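PDB 3WXX: AcrH from Aeromonas hydrophila, which probably serves as a type III secretion chaperone that binds the translocator AopB and keeps it ready for translocon assembly. Local coordinates for residues Phe76-Ala79 with Ile80-Tyr83. The protein carries 1 engineered substitution. Numbering follows the deposited sequence.
Sequences FRLA and IDSY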
# COMPACT_ATOMS: atom_id res chain seq x y z
N PHE A 76 3.73 -3.66 13.83
CA PHE A 76 4.98 -3.56 13.04
C PHE A 76 4.96 -4.24 11.69
O PHE A 76 5.54 -3.76 10.72
CB PHE A 76 6.18 -4.09 13.85
CG PHE A 76 6.35 -3.40 15.18
CD1 PHE A 76 6.71 -2.06 15.23
CD2 PHE A 76 6.16 -4.08 16.37
CE1 PHE A 76 6.84 -1.41 16.43
CE2 PHE A 76 6.30 -3.43 17.58
CZ PHE A 76 6.64 -2.10 17.61
N ARG A 77 4.31 -5.39 11.64
CA ARG A 77 4.27 -6.19 10.43
C ARG A 77 3.47 -5.46 9.35
O ARG A 77 3.86 -5.42 8.18
CB ARG A 77 3.61 -7.54 10.75
CG ARG A 77 3.79 -8.67 9.80
CD ARG A 77 5.24 -8.96 9.45
NE ARG A 77 5.78 -10.00 10.31
CZ ARG A 77 7.03 -10.46 10.23
NH1 ARG A 77 7.87 -9.95 9.33
NH2 ARG A 77 7.44 -11.42 11.06
N LEU A 78 2.32 -4.93 9.75
CA LEU A 78 1.43 -4.21 8.85
C LEU A 78 2.04 -2.90 8.41
O LEU A 78 1.78 -2.43 7.32
CB LEU A 78 0.09 -3.94 9.53
CG LEU A 78 -0.81 -5.13 9.93
CD1 LEU A 78 -2.24 -4.68 10.20
CD2 LEU A 78 -0.80 -6.24 8.90
N ALA A 79 2.85 -2.30 9.27
CA ALA A 79 3.57 -1.09 8.93
C ALA A 79 4.61 -1.33 7.84
O ALA A 79 4.74 -0.53 6.90
CB ALA A 79 4.23 -0.53 10.17
N ILE A 80 5.35 -2.44 7.95
CA ILE A 80 6.32 -2.83 6.90
C ILE A 80 5.67 -2.97 5.56
O ILE A 80 6.21 -2.55 4.55
CB ILE A 80 7.03 -4.13 7.23
CG1 ILE A 80 7.92 -3.95 8.46
CG2 ILE A 80 7.90 -4.55 6.10
CD1 ILE A 80 8.09 -5.18 9.32
N ASP A 81 4.46 -3.52 5.55
CA ASP A 81 3.69 -3.67 4.30
C ASP A 81 3.43 -2.30 3.67
O ASP A 81 3.59 -2.13 2.50
CB ASP A 81 2.31 -4.31 4.56
CG ASP A 81 2.37 -5.76 4.96
OD1 ASP A 81 3.33 -6.52 4.63
OD2 ASP A 81 1.37 -6.15 5.60
N SER A 82 3.01 -1.32 4.45
CA SER A 82 2.74 0.04 3.95
C SER A 82 4.03 0.81 3.56
O SER A 82 4.10 1.47 2.51
CB SER A 82 2.00 0.85 5.02
OG SER A 82 1.47 2.00 4.40
N TYR A 83 5.06 0.69 4.39
CA TYR A 83 6.34 1.25 4.04
C TYR A 83 6.92 0.61 2.75
O TYR A 83 7.49 1.32 1.89
CB TYR A 83 7.32 1.06 5.21
CG TYR A 83 7.00 1.84 6.43
CD1 TYR A 83 6.36 3.07 6.36
CD2 TYR A 83 7.38 1.38 7.68
CE1 TYR A 83 6.08 3.82 7.51
CE2 TYR A 83 7.11 2.12 8.83
CZ TYR A 83 6.46 3.35 8.73
OH TYR A 83 6.19 4.10 9.84
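Tyr-83 lies back along the helix beside Ala-79, one turn earlier, with ring atom CE2 of Tyr-83 4.1 Å from CB of Ala-79. Its chi1 of -67° sets CG beside the backbone N and anti to the carbonyl carbon, and chi2 then turns the ring so that it stands obliquely by the Ala-79 carbonyl. The same carbonyl oxygen accepts the straightest backbone bond here, from Tyr-83 N to Ala-79 O at 2.8 Å with an N-H...O angle of 176°. Ile-80 N to Phe-76 O (3.1 Å) and Asp-81 N to Arg-77 O (3.3 Å) bend more, the latter to 152°, and the Ser-82 N to Leu-78 O bond is weak; together the four follow the i to i+4 pattern of an alpha helix.

Ile-80 also runs back toward the start of the helix: CG1 stands beside its own N, and CD1 of Ile-80 lies 3.2 Å from O of Phe-76. Round the helix, Leu-78 and Asp-81 cross at an angle, CD2 of Leu-78 passing 4.0 Å from OD2 of Asp-81, a loose approach between a methyl and a carboxylate. The other oxygen, OD1, is hydrogen-bonded to Ser-125 of the AopB chain, so this acid belongs to the chaperone-translocator interface.

Tyr-83 OH bonds Gln-71 and Ser-82 OG bonds the Phe-63 carbonyl, both joining helix 76-89 to helix 60-72, whereas Phe-76 and Ile-80 touch Cys-103 of helix 95-106, a packing of successive helices consistent with the tetratricopeptide-repeat fold of this chaperone class.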